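Local structure of beta-1,3-glucosyltransferase (Paecilomyces sp. J18, 5JVV) at residues Lys6-Gly11 / Tyr293-Thr298; Ile87-His92 / Gly183-Met188; Leu133-Asn138 / Gly233-Pro238. The protein is a fungal carbohydrate-active enzyme, a beta-1,3-glucosyltransferase with a beta-jelly-roll sandwich fold, probably of glycoside hydrolase family 16. All coordinates share one frame; numbering follows the deposited sequence.

Contact 1 of 3, residues Lys6-Gly11 / Tyr293-Thr298; sequences KDSLSG and YLKTYT
Thr296 meets Asp7 through its hydroxyl: OG1 accepts a hydrogen bond from Asp7 N over 3.0 Å. Its chi1 of 60° sets OG1 between the threonine's own N and carbonyl carbon, from where it reaches across to the neighbouring backbone. The Asp7 and Thr296 side chains run alongside each other in the same direction, with Asp7 CB 3.4 Å from Thr296 OG1. Threonine suits this place because it supplies both a bulky beta-branched strand residue and an acceptor for the second N-H that the bulge turns toward Thr296, its carbonyl oxygen being bonded to Lys6 N. Two residues of one strand, Lys6 and Asp7, are set against the single Thr296, which makes a classic beta bulge. Lys6 N bonds to Thr296 O at 2.8 Å, whereas Thr296 N returns a bond to Asp7 O.

These antiparallel strands bring the two ends of the chain together in one sheet of the jelly-roll sandwich. Beyond the bulge, regular pairing resumes. Leu9 and Leu294 form a hydrogen-bonded pair, their CB atoms 4.4 Å apart, and both branched side chains pack on Phe14 of helix 11-16. On the other face, Ser8 and Lys295 make a non-hydrogen-bonded pair. Ser8 OG, turned anti to its N (chi1 176°), rests 3.5 Å from Lys295 CE. A small serine leaves room for the long, extended lysine chain, whose CE also lies over one face of the Tyr293 ring, displaced from the ring centre toward its margin, before NZ ends in a salt bridge with Asp212. At the chain terminus the aliphatic part of Lys6 slants across Thr298, with CD 3.7 Å from CG2. The lysine then bends at its last torsion, and NZ makes a long salt bridge, 3.7 Å, with OD1 of the adjacent Asp7.

Contact 2 of 3, residues Ile87-His92 / Gly183-Met188; sequences IADIKH and GGVYAM
Ile87 packs against both Val185 and Ala187 where strands 84-90 and 184-190 run antiparallel in a sheet of the jelly-roll sandwich. From CB, which places the side chain on the face shared with Asp89, Val185 and Ala187, the isoleucine splits. CG2, anti to the backbone N, slants toward Val185 and stops 3.6 Å from its CG1. The other branch, CG1, lies against the Tyr297 ring, and CD1 at its tip settles 3.7 Å from Ala187 CB. A beta-branched residue can thus fill two directions at once, and the small alanine accommodates the methyl at the end of the longer branch.

On the same face Asp89 turns its CG anti to N (chi1 -179°) and crosses Val185 at about a right angle, CB 4.0 Å from Val185 CG2. Its buried carboxylate is offset by a salt bridge to Arg202, and Asn292 donates to the same OD1. The opposite face carries Ala88, Ile90 and Tyr186, with Ile90 and Tyr186 turned to Ile120 of strand 116-121 in the other sheet. Tyr186 also meets the Phe199 ring and reaches Ser173 O with its hydroxyl, an outlet for the one polar atom of an otherwise apolar side chain.

The pairing closes at two glycines. Gly183 has a positive phi, and with no side chain its CA can lie 3.4 Å from Ile90 O in a CA-H...O contact. Just beside it, Ile90 N donates to Gly184 O at 2.9 Å and Gly184 N returns a bond to Ile90 O at 3.0 Å.

Contact 3 of 3, residues Leu133-Asn138 / Gly233-Pro238; sequences LHTKGN and GKEFKP
The Phe236 ring takes His134 O at its edge, near the ring plane, where CE1 and CZ each lie 3.6 Å from the oxygen. This suits the partly positive ring hydrogens. Over one face, nearer the ring's border than its middle, stands CB of the preceding Glu235. Leu133 CD2 approaches obliquely, 4.1 Å from CE2, and Thr135 CG2 lies 3.9 Å from CZ. Ile117 and Ile195 also pack on Phe236, a large apolar residue fitted to the joint between the end of strand 130-134 and the loop that carries the chain from strand 224-226 of the antiparallel sheet to strand 240-247 of the mixed sheet, which also holds strand 130-134.

The second flat group is the Glu235 carboxylate. A bend at chi2 (-67°) carries it past Thr135, whose side chain it crosses at about a right angle, to Gly137. There the N-H of Gly137 reaches OE2 at 2.8 Å from above the carboxylate plane, 41° out of it. Having no side chain, Gly137 lets the acid come close. Thr135 OG1 donates to Gly137 O at 2.9 Å, bracing the turn that presents this N-H.

Two waters complete the seam. One accepts from Lys136 N and donates to Glu235 O; the other, 2.8 Å from Glu235 OE1, donates to it and to Asn138 O. Glu235 is probably ionised, its negative charge stabilised by the Gly137 N-H at OE2 and the water at OE1.

Overall arrangement
Along the chain the segments come in the order 6-11, 87-92, 133-138, 183-188, 233-238, 293-298. Contact 1 therefore encloses the other two, while contacts 2 and 3 interleave. Contacts 1 and 2 lie in the same antiparallel sheet, their centres about 12 Å apart; strands 289-297 and 84-90 are neighbours there, joined by Lys295 O and Ile87 N at 2.8 Å. Contact 3 sits about 23 Å, centre to centre, from each and touches neither. It sets the 130-134 strand region of the mixed sheet against the loop between the two sheets. Contacts 1 and 2 thus pair sequence-distant strands, the chain's ends side by side, while contact 3 joins a strand region to the inter-sheet connection.

Contact 1 of 3, residues Lys6-Gly11 / Tyr293-Thr298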
ATOM      1  N   LYS A   6      11.433 -18.048   1.362  1.00 19.81           N
ATOM      2  CA  LYS A   6      10.695 -18.411   2.566  1.00 22.24           C
ATOM      3  C   LYS A   6       9.270 -18.799   2.179  1.00 26.18           C
ATOM      4  O   LYS A   6       8.909 -19.977   2.223  1.00 29.31           O
ATOM      5  CB  LYS A   6      10.692 -17.254   3.570  1.00 22.76           C
ATOM      6  CG  LYS A   6       9.982 -17.554   4.894  1.00 25.88           C
ATOM      7  CD  LYS A   6       9.969 -16.334   5.813  1.00 26.07           C
ATOM      8  CE  LYS A   6       9.459 -16.673   7.214  1.00 27.98           C
ATOM      9  NZ  LYS A   6       8.037 -17.101   7.212  1.00 34.14           N
ATOM     10  N   ASP A   7       8.466 -17.814   1.793  1.00 20.91           N
ATOM     11  CA  ASP A   7       7.113 -18.086   1.316  1.00 19.72           C
ATOM     12  C   ASP A   7       6.950 -17.692  -0.146  1.00 17.18           C
ATOM     13  O   ASP A   7       7.449 -16.648  -0.577  1.00 14.31           O
ATOM     14  CB  ASP A   7       6.081 -17.310   2.146  1.00 26.63           C
ATOM     15  CG  ASP A   7       6.033 -17.758   3.594  1.00 39.36           C
ATOM     16  OD1 ASP A   7       6.944 -18.494   4.020  1.00 44.48           O
ATOM     17  OD2 ASP A   7       5.088 -17.360   4.309  1.00 42.84           O
ATOM     18  N   SER A   8       6.230 -18.517  -0.901  1.00 14.20           N
ATOM     19  CA  SER A   8       5.821 -18.157  -2.248  1.00 14.97           C
ATOM     20  C   SER A   8       4.300 -18.239  -2.315  1.00 16.78           C
ATOM     21  O   SER A   8       3.726 -19.330  -2.233  1.00 18.16           O
ATOM     22  CB  SER A   8       6.444 -19.102  -3.275  1.00 15.47           C
ATOM     23  OG  SER A   8       5.971 -18.784  -4.564  1.00 19.40           O
ATOM     24  N   LEU A   9       3.651 -17.091  -2.471  1.00 13.51           N
ATOM     25  CA  LEU A   9       2.197 -17.011  -2.329  1.00 11.95           C
ATOM     26  C   LEU A   9       1.512 -16.486  -3.585  1.00 13.38           C
ATOM     27  O   LEU A   9       1.790 -15.381  -4.034  1.00 14.23           O
ATOM     28  CB  LEU A   9       1.855 -16.104  -1.149  1.00 11.30           C
ATOM     29  CG  LEU A   9       2.415 -16.546   0.199  1.00 12.85           C
ATOM     30  CD1 LEU A   9       2.107 -15.509   1.263  1.00 17.85           C
ATOM     31  CD2 LEU A   9       1.835 -17.899   0.573  1.00 14.56           C
ATOM     32  N   SER A  10       0.616 -17.284  -4.155  1.00 10.42           N
ATOM     33  CA  SER A  10      -0.229 -16.825  -5.257  1.00 11.39           C
ATOM     34  C   SER A  10      -1.575 -17.523  -5.168  1.00 12.21           C
ATOM     35  O   SER A  10      -1.697 -18.556  -4.505  1.00 13.59           O
ATOM     36  CB  SER A  10       0.426 -17.080  -6.621  1.00 15.02           C
ATOM     37  OG  SER A  10       0.410 -18.458  -6.943  1.00 17.99           O
ATOM     38  N   GLY A  11      -2.580 -16.954  -5.827  1.00 12.36           N
ATOM     39  CA  GLY A  11      -3.892 -17.573  -5.916  1.00 11.93           C
ATOM     40  C   GLY A  11      -4.513 -17.887  -4.572  1.00 14.00           C
ATOM     41  O   GLY A  11      -4.437 -17.084  -3.639  1.00 11.93           O
ATOM     42  N   TYR A 293       1.800 -12.270  -7.443  1.00  9.03           N
ATOM     43  CA  TYR A 293       2.376 -13.085  -6.380  1.00 10.09           C
ATOM     44  C   TYR A 293       3.021 -12.260  -5.301  1.00  9.85           C
ATOM     45  O   TYR A 293       3.322 -11.080  -5.494  1.00 11.48           O
ATOM     46  CB  TYR A 293       3.399 -14.087  -6.927  1.00 10.93           C
ATOM     47  CG  TYR A 293       4.666 -13.503  -7.529  1.00 11.03           C
ATOM     48  CD1 TYR A 293       5.716 -13.046  -6.725  1.00 10.99           C
ATOM     49  CD2 TYR A 293       4.832 -13.457  -8.909  1.00 13.62           C
ATOM     50  CE1 TYR A 293       6.889 -12.543  -7.293  1.00 13.79           C
ATOM     51  CE2 TYR A 293       5.996 -12.965  -9.478  1.00 13.53           C
ATOM     52  CZ  TYR A 293       7.016 -12.507  -8.671  1.00 14.19           C
ATOM     53  OH  TYR A 293       8.173 -12.016  -9.244  1.00 17.66           O
ATOM     54  N   LEU A 294       3.228 -12.907  -4.159  1.00  9.83           N
ATOM     55  CA  LEU A 294       3.993 -12.327  -3.066  0.75 10.62           C
ATOM     56  C   LEU A 294       5.033 -13.354  -2.643  1.00 10.86           C
ATOM     57  O   LEU A 294       4.687 -14.478  -2.264  1.00 12.72           O
ATOM     58  CB  LEU A 294       3.075 -11.968  -1.894  0.75 11.17           C
ATOM     59  CG  LEU A 294       3.752 -11.471  -0.615  0.75 13.46           C
ATOM     60  CD1 LEU A 294       4.587 -10.237  -0.901  0.75 13.99           C
ATOM     61  CD2 LEU A 294       2.708 -11.186   0.459  0.75 12.54           C
ATOM     62  N   LYS A 295       6.304 -12.986  -2.734  1.00 10.15           N
ATOM     63  CA  LYS A 295       7.384 -13.884  -2.331  1.00 11.53           C
ATOM     64  C   LYS A 295       8.258 -13.231  -1.271  1.00 12.12           C
ATOM     65  O   LYS A 295       8.592 -12.046  -1.374  1.00 13.56           O
ATOM     66  CB  LYS A 295       8.212 -14.323  -3.546  1.00 10.75           C
ATOM     67  CG  LYS A 295       7.397 -15.191  -4.503  1.00 11.55           C
ATOM     68  CD  LYS A 295       8.116 -15.548  -5.795  1.00 15.07           C
ATOM     69  CE  LYS A 295       7.144 -16.280  -6.715  1.00 19.59           C
ATOM     70  NZ  LYS A 295       7.766 -16.726  -7.990  1.00 18.08           N
ATOM     71  N   THR A 296       8.615 -13.992  -0.236  1.00 12.62           N
ATOM     72  CA  THR A 296       9.484 -13.480   0.816  1.00 13.93           C
ATOM     73  C   THR A 296      10.762 -14.307   0.876  1.00 11.70           C
ATOM     74  O   THR A 296      10.761 -15.493   0.519  1.00 13.16           O
ATOM     75  CB  THR A 296       8.786 -13.505   2.182  1.00 16.10           C
ATOM     76  OG1 THR A 296       8.418 -14.855   2.491  1.00 18.95           O
ATOM     77  CG2 THR A 296       7.536 -12.643   2.163  1.00 16.19           C
ATOM     78  N   TYR A 297      11.851 -13.676   1.305  1.00 13.60           N
ATOM     79  CA  TYR A 297      13.155 -14.327   1.356  1.00 13.80           C
ATOM     80  C   TYR A 297      13.847 -13.964   2.659  1.00 15.55           C
ATOM     81  O   TYR A 297      13.611 -12.895   3.228  1.00 16.28           O
ATOM     82  CB  TYR A 297      14.043 -13.871   0.190  1.00 14.30           C
ATOM     83  CG  TYR A 297      13.500 -14.177  -1.183  1.00 16.53           C
ATOM     84  CD1 TYR A 297      13.962 -15.272  -1.904  1.00 17.05           C
ATOM     85  CD2 TYR A 297      12.543 -13.359  -1.770  1.00 15.87           C
ATOM     86  CE1 TYR A 297      13.470 -15.551  -3.161  1.00 18.87           C
ATOM     87  CE2 TYR A 297      12.045 -13.630  -3.024  1.00 19.58           C
ATOM     88  CZ  TYR A 297      12.514 -14.724  -3.715  1.00 19.40           C
ATOM     89  OH  TYR A 297      12.011 -14.987  -4.969  1.00 24.51           O
ATOM     90  N   THR A 298      14.706 -14.862   3.133  1.00 18.27           N
ATOM     91  CA  THR A 298      15.489 -14.607   4.334  0.97 20.86           C
ATOM     92  C   THR A 298      16.963 -14.801   4.027  1.00 22.29           C
ATOM     93  O   THR A 298      17.322 -15.481   3.062  1.00 22.39           O
ATOM     94  CB  THR A 298      15.089 -15.531   5.497  1.00 28.89           C
ATOM     95  OG1 THR A 298      15.439 -16.882   5.181  1.00 31.66           O
ATOM     96  CG2 THR A 298      13.594 -15.449   5.759  1.00 31.87           C
ATOM     97  OXT THR A 298      17.815 -14.274   4.747  1.00 25.98           O
TER

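Contact 2 of 3, residues Ile87-His92 / Gly183-Met188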
ATOM      1  N   ILE A  87       9.020  -9.401  -2.086  1.00 11.30           N
ATOM      2  CA  ILE A  87       8.822  -9.115  -3.502  1.00 11.49           C
ATOM      3  C   ILE A  87       7.351  -9.268  -3.834  1.00 10.62           C
ATOM      4  O   ILE A  87       6.800 -10.358  -3.709  1.00 10.22           O
ATOM      5  CB  ILE A  87       9.609 -10.102  -4.388  1.00 12.79           C
ATOM      6  CG1 ILE A  87      11.082 -10.142  -3.964  1.00 19.44           C
ATOM      7  CG2 ILE A  87       9.449  -9.744  -5.872  1.00 15.48           C
ATOM      8  CD1 ILE A  87      11.905  -8.993  -4.495  1.00 24.82           C
ATOM      9  N   ALA A  88       6.707  -8.180  -4.240  1.00  9.46           N
ATOM     10  CA  ALA A  88       5.303  -8.240  -4.629  1.00  9.43           C
ATOM     11  C   ALA A  88       5.147  -7.905  -6.101  1.00 12.03           C
ATOM     12  O   ALA A  88       5.466  -6.788  -6.518  1.00 10.52           O
ATOM     13  CB  ALA A  88       4.482  -7.289  -3.790  1.00 11.18           C
ATOM     14  N   ASP A  89       4.670  -8.870  -6.890  1.00 10.11           N
ATOM     15  CA  ASP A  89       4.367  -8.612  -8.289  1.00  9.06           C
ATOM     16  C   ASP A  89       2.891  -8.245  -8.383  1.00 11.78           C
ATOM     17  O   ASP A  89       2.015  -9.078  -8.144  1.00 10.17           O
ATOM     18  CB  ASP A  89       4.730  -9.831  -9.158  1.00  8.93           C
ATOM     19  CG  ASP A  89       4.461  -9.606 -10.634  1.00 10.22           C
ATOM     20  OD1 ASP A  89       3.454  -8.962 -10.974  1.00  9.66           O
ATOM     21  OD2 ASP A  89       5.249 -10.114 -11.471  1.00 12.96           O
ATOM     22  N   ILE A  90       2.624  -6.982  -8.717  1.00  8.48           N
ATOM     23  CA  ILE A  90       1.273  -6.432  -8.689  1.00  8.32           C
ATOM     24  C   ILE A  90       0.904  -5.954 -10.093  1.00 10.33           C
ATOM     25  O   ILE A  90       1.585  -5.102 -10.663  1.00 11.71           O
ATOM     26  CB  ILE A  90       1.210  -5.258  -7.685  1.00  8.14           C
ATOM     27  CG1 ILE A  90       1.615  -5.744  -6.289  1.00  8.98           C
ATOM     28  CG2 ILE A  90      -0.180  -4.626  -7.658  1.00  9.63           C
ATOM     29  CD1 ILE A  90       1.998  -4.630  -5.326  1.00 10.58           C
ATOM     30  N   LYS A  91      -0.157  -6.519 -10.658  1.00  9.27           N
ATOM     31  CA  LYS A  91      -0.585  -6.157 -12.003  1.00 11.13           C
ATOM     32  C   LYS A  91      -1.393  -4.855 -12.005  1.00 10.70           C
ATOM     33  O   LYS A  91      -1.338  -4.075 -12.958  1.00 12.93           O
ATOM     34  CB  LYS A  91      -1.403  -7.301 -12.622  1.00 11.96           C
ATOM     35  CG  LYS A  91      -1.953  -6.995 -14.010  1.00 18.20           C
ATOM     36  CD  LYS A  91      -2.975  -8.026 -14.469  1.00 32.63           C
ATOM     37  CE  LYS A  91      -2.351  -9.391 -14.707  1.00 40.79           C
ATOM     38  NZ  LYS A  91      -1.368  -9.357 -15.828  1.00 47.86           N
ATOM     39  N   HIS A  92      -2.134  -4.614 -10.929  1.00  9.81           N
ATOM     40  CA  HIS A  92      -3.062  -3.496 -10.872  1.00  8.14           C
ATOM     41  C   HIS A  92      -3.197  -3.087  -9.417  1.00  7.96           C
ATOM     42  O   HIS A  92      -3.170  -3.938  -8.523  1.00  9.20           O
ATOM     43  CB  HIS A  92      -4.428  -3.945 -11.418  1.00  9.46           C
ATOM     44  CG  HIS A  92      -5.381  -2.831 -11.736  1.00  8.78           C
ATOM     45  ND1 HIS A  92      -6.179  -2.231 -10.782  1.00  9.19           N
ATOM     46  CD2 HIS A  92      -5.720  -2.262 -12.918  1.00 13.24           C
ATOM     47  CE1 HIS A  92      -6.942  -1.322 -11.357  1.00  9.59           C
ATOM     48  NE2 HIS A  92      -6.683  -1.313 -12.654  1.00 12.31           N
ATOM     49  N   GLY A 183       1.356  -2.469 -14.193  1.00 10.90           N
ATOM     50  CA  GLY A 183       1.975  -2.555 -12.884  1.00 11.15           C
ATOM     51  C   GLY A 183       3.452  -2.908 -12.936  1.00 11.04           C
ATOM     52  O   GLY A 183       4.203  -2.416 -13.785  1.00 11.41           O
ATOM     53  N   GLY A 184       3.889  -3.750 -12.005  1.00  8.76           N
ATOM     54  CA  GLY A 184       5.283  -4.129 -11.931  1.00 10.68           C
ATOM     55  C   GLY A 184       5.565  -4.799 -10.609  1.00 12.08           C
ATOM     56  O   GLY A 184       4.658  -5.383 -10.015  1.00 14.08           O
ATOM     57  N   VAL A 185       6.813  -4.736 -10.162  1.00  9.91           N
ATOM     58  CA  VAL A 185       7.199  -5.340  -8.891  1.00  9.37           C
ATOM     59  C   VAL A 185       7.602  -4.266  -7.896  1.00 10.78           C
ATOM     60  O   VAL A 185       8.359  -3.359  -8.241  1.00 12.79           O
ATOM     61  CB  VAL A 185       8.383  -6.315  -9.071  1.00 10.72           C
ATOM     62  CG1 VAL A 185       8.987  -6.684  -7.714  1.00 13.00           C
ATOM     63  CG2 VAL A 185       7.935  -7.553  -9.841  1.00 13.78           C
ATOM     64  N   TYR A 186       7.069  -4.353  -6.676  1.00 10.10           N
ATOM     65  CA  TYR A 186       7.594  -3.599  -5.547  1.00 10.30           C
ATOM     66  C   TYR A 186       8.430  -4.536  -4.686  1.00 12.52           C
ATOM     67  O   TYR A 186       7.987  -5.640  -4.339  1.00 11.89           O
ATOM     68  CB  TYR A 186       6.466  -2.958  -4.733  1.00 10.27           C
ATOM     69  CG  TYR A 186       6.177  -1.541  -5.173  1.00  9.22           C
ATOM     70  CD1 TYR A 186       6.870  -0.476  -4.614  1.00 10.14           C
ATOM     71  CD2 TYR A 186       5.235  -1.266  -6.161  1.00  9.96           C
ATOM     72  CE1 TYR A 186       6.631   0.818  -5.004  1.00 10.86           C
ATOM     73  CE2 TYR A 186       4.985   0.035  -6.563  1.00 10.15           C
ATOM     74  CZ  TYR A 186       5.695   1.074  -5.979  1.00 10.41           C
ATOM     75  OH  TYR A 186       5.489   2.386  -6.349  1.00 12.32           O
ATOM     76  N   ALA A 187       9.635  -4.095  -4.353  1.00 10.19           N
ATOM     77  CA  ALA A 187      10.562  -4.897  -3.572  1.00  9.45           C
ATOM     78  C   ALA A 187      11.021  -4.131  -2.344  1.00 10.70           C
ATOM     79  O   ALA A 187      11.278  -2.928  -2.414  1.00 12.26           O
ATOM     80  CB  ALA A 187      11.769  -5.295  -4.414  1.00 11.94           C
ATOM     81  N   MET A 188      11.132  -4.836  -1.223  1.00 12.23           N
ATOM     82  CA  MET A 188      11.696  -4.256  -0.009  1.00 10.17           C
ATOM     83  C   MET A 188      12.857  -5.101   0.483  1.00 12.07           C
ATOM     84  O   MET A 188      12.725  -6.319   0.608  1.00 13.12           O
ATOM     85  CB  MET A 188      10.641  -4.181   1.096  1.00 10.47           C
ATOM     86  CG  MET A 188      11.246  -3.729   2.422  1.00 10.64           C
ATOM     87  SD  MET A 188      10.055  -3.417   3.741  1.00 14.07           S
ATOM     88  CE  MET A 188       9.275  -5.018   3.900  1.00 13.33           C
TER

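Contact 3 of 3, residues Leu133-Asn138 / Gly233-Pro238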
ATOM      1  N   LEU A 133       7.866   5.987   6.170  1.00  8.34           N
ATOM      2  CA  LEU A 133       8.104   5.259   7.413  1.00 10.98           C
ATOM      3  C   LEU A 133       7.691   6.130   8.590  1.00 11.61           C
ATOM      4  O   LEU A 133       7.823   7.356   8.540  1.00 11.68           O
ATOM      5  CB  LEU A 133       9.577   4.870   7.567  1.00 13.36           C
ATOM      6  CG  LEU A 133       9.988   3.467   7.113  1.00 13.43           C
ATOM      7  CD1 LEU A 133       9.672   3.214   5.642  1.00 14.55           C
ATOM      8  CD2 LEU A 133      11.473   3.225   7.388  1.00 13.39           C
ATOM      9  N   HIS A 134       7.176   5.490   9.634  1.00 10.38           N
ATOM     10  CA  HIS A 134       6.973   6.138  10.922  1.00 11.28           C
ATOM     11  C   HIS A 134       7.707   5.277  11.925  1.00 12.15           C
ATOM     12  O   HIS A 134       7.508   4.061  11.952  1.00 13.21           O
ATOM     13  CB  HIS A 134       5.484   6.182  11.293  1.00 14.79           C
ATOM     14  CG  HIS A 134       4.631   6.936  10.320  1.00 14.66           C
ATOM     15  ND1 HIS A 134       4.460   8.301  10.382  1.00 16.04           N
ATOM     16  CD2 HIS A 134       3.883   6.511   9.275  1.00 18.22           C
ATOM     17  CE1 HIS A 134       3.649   8.686   9.413  1.00 15.05           C
ATOM     18  NE2 HIS A 134       3.286   7.619   8.726  1.00 14.37           N
ATOM     19  N   THR A 135       8.560   5.889  12.740  1.00 11.92           N
ATOM     20  CA  THR A 135       9.359   5.136  13.702  1.00 10.13           C
ATOM     21  C   THR A 135       9.114   5.635  15.117  1.00  9.14           C
ATOM     22  O   THR A 135       8.735   6.791  15.305  1.00 12.88           O
ATOM     23  CB  THR A 135      10.874   5.249  13.404  1.00 10.49           C
ATOM     24  OG1 THR A 135      11.280   6.628  13.439  1.00 11.80           O
ATOM     25  CG2 THR A 135      11.217   4.666  12.038  1.00 13.82           C
ATOM     26  N   LYS A 136       9.355   4.781  16.113  1.00 11.38           N
ATOM     27  CA  LYS A 136       9.305   5.244  17.512  1.00 13.84           C
ATOM     28  C   LYS A 136      10.514   6.116  17.850  1.00 13.93           C
ATOM     29  O   LYS A 136      10.380   7.155  18.508  1.00 17.60           O
ATOM     30  CB  LYS A 136       9.232   4.060  18.488  1.00 18.44           C
ATOM     31  CG  LYS A 136       7.940   3.252  18.434  1.00 21.84           C
ATOM     32  CD  LYS A 136       8.085   1.890  19.138  1.00 25.72           C
ATOM     33  CE  LYS A 136       7.840   1.989  20.637  1.00 37.06           C
ATOM     34  NZ  LYS A 136       7.989   0.687  21.362  1.00 36.57           N
ATOM     35  N   GLY A 137      11.696   5.698  17.400  1.00 15.29           N
ATOM     36  CA  GLY A 137      12.923   6.405  17.723  1.00 18.54           C
ATOM     37  C   GLY A 137      13.229   7.581  16.818  1.00 17.44           C
ATOM     38  O   GLY A 137      12.639   7.725  15.750  1.00 13.83           O
ATOM     39  N   ASN A 138      14.159   8.428  17.253  1.00 17.47           N
ATOM     40  CA  ASN A 138      14.660   9.517  16.419  1.00 16.50           C
ATOM     41  C   ASN A 138      15.424   8.963  15.226  1.00 14.29           C
ATOM     42  O   ASN A 138      16.466   8.323  15.384  1.00 17.72           O
ATOM     43  CB  ASN A 138      15.602  10.419  17.223  1.00 19.50           C
ATOM     44  CG  ASN A 138      14.974  10.937  18.504  1.00 32.38           C
ATOM     45  OD1 ASN A 138      15.602  10.923  19.565  1.00 38.02           O
ATOM     46  ND2 ASN A 138      13.729  11.392  18.415  1.00 31.54           N
ATOM     47  N   GLY A 233      16.116  -0.343  10.486  1.00 12.72           N
ATOM     48  CA  GLY A 233      15.487  -1.654  10.542  1.00 11.62           C
ATOM     49  C   GLY A 233      15.332  -2.225  11.941  1.00 13.69           C
ATOM     50  O   GLY A 233      14.599  -3.201  12.133  1.00 15.22           O
ATOM     51  N   LYS A 234      16.019  -1.632  12.921  1.00 13.87           N
ATOM     52  CA  LYS A 234      15.877  -2.066  14.307  1.00 11.64           C
ATOM     53  C   LYS A 234      14.689  -1.379  14.973  1.00 14.52           C
ATOM     54  O   LYS A 234      14.335  -1.682  16.116  1.00 16.79           O
ATOM     55  CB  LYS A 234      17.152  -1.782  15.109  1.00 12.99           C
ATOM     56  CG  LYS A 234      18.333  -2.678  14.793  1.00 16.35           C
ATOM     57  CD  LYS A 234      19.442  -2.433  15.819  1.00 16.85           C
ATOM     58  CE  LYS A 234      20.725  -3.155  15.467  1.00 28.45           C
ATOM     59  NZ  LYS A 234      21.709  -3.062  16.591  1.00 33.79           N
ATOM     60  N   GLU A 235      14.068  -0.455  14.248  1.00 12.98           N
ATOM     61  CA  GLU A 235      12.871   0.224  14.736  1.00 12.25           C
ATOM     62  C   GLU A 235      11.614  -0.626  14.666  1.00 14.22           C
ATOM     63  O   GLU A 235      10.566  -0.244  15.198  1.00 14.34           O
ATOM     64  CB  GLU A 235      12.633   1.510  13.945  1.00 13.79           C
ATOM     65  CG  GLU A 235      13.675   2.579  14.185  1.00 11.70           C
ATOM     66  CD  GLU A 235      13.651   3.135  15.606  1.00 13.56           C
ATOM     67  OE1 GLU A 235      14.741   3.442  16.134  1.00 17.73           O
ATOM     68  OE2 GLU A 235      12.551   3.268  16.187  1.00 15.25           O
ATOM     69  N   PHE A 236      11.714  -1.772  14.004  1.00 14.91           N
ATOM     70  CA  PHE A 236      10.547  -2.600  13.753  1.00 13.14           C
ATOM     71  C   PHE A 236      10.711  -4.017  14.271  1.00 14.21           C
ATOM     72  O   PHE A 236      11.729  -4.671  14.023  1.00 15.55           O
ATOM     73  CB  PHE A 236      10.227  -2.609  12.250  1.00 12.71           C
ATOM     74  CG  PHE A 236      10.006  -1.237  11.689  1.00 11.62           C
ATOM     75  CD1 PHE A 236       8.800  -0.588  11.887  1.00 10.62           C
ATOM     76  CD2 PHE A 236      11.017  -0.575  11.004  1.00 11.49           C
ATOM     77  CE1 PHE A 236       8.598   0.705  11.406  1.00 12.37           C
ATOM     78  CE2 PHE A 236      10.816   0.713  10.506  1.00 10.77           C
ATOM     79  CZ  PHE A 236       9.606   1.347  10.710  1.00 13.66           C
ATOM     80  N   LYS A 237       9.713  -4.477  15.003  1.00 15.08           N
ATOM     81  CA  LYS A 237       9.566  -5.860  15.337  1.00 16.52           C
ATOM     82  C   LYS A 237       9.019  -6.660  14.150  1.00 13.35           C
ATOM     83  O   LYS A 237       8.693  -6.072  13.210  1.00 15.26           O
ATOM     84  CB  LYS A 237       8.676  -5.970  16.514  1.00 17.89           C
ATOM     85  CG  LYS A 237       9.424  -5.376  17.640  1.00 22.71           C
ATOM     86  CD  LYS A 237       8.634  -5.306  18.856  1.00 34.33           C
ATOM     87  CE  LYS A 237       9.538  -4.906  19.976  1.00 36.52           C
ATOM     88  NZ  LYS A 237       8.552  -5.046  20.990  1.00 41.72           N
ATOM     89  N   PRO A 238       8.928  -7.969  14.231  1.00 17.15           N
ATOM     90  CA  PRO A 238       8.365  -8.684  13.076  1.00 13.02           C
ATOM     91  C   PRO A 238       7.013  -8.075  12.667  1.00 11.36           C
ATOM     92  O   PRO A 238       6.217  -7.706  13.538  1.00 13.59           O
ATOM     93  CB  PRO A 238       8.204 -10.115  13.601  1.00 14.43           C
ATOM     94  CG  PRO A 238       9.300 -10.249  14.634  1.00 17.46           C
ATOM     95  CD  PRO A 238       9.365  -8.898  15.296  1.00 16.19           C
TER
HETATM   96  O   HOH W   1       9.093   2.160  15.270  1.00 15.12           O
HETATM   97  O   HOH W   2      16.094   5.767  16.999  1.00 24.43           O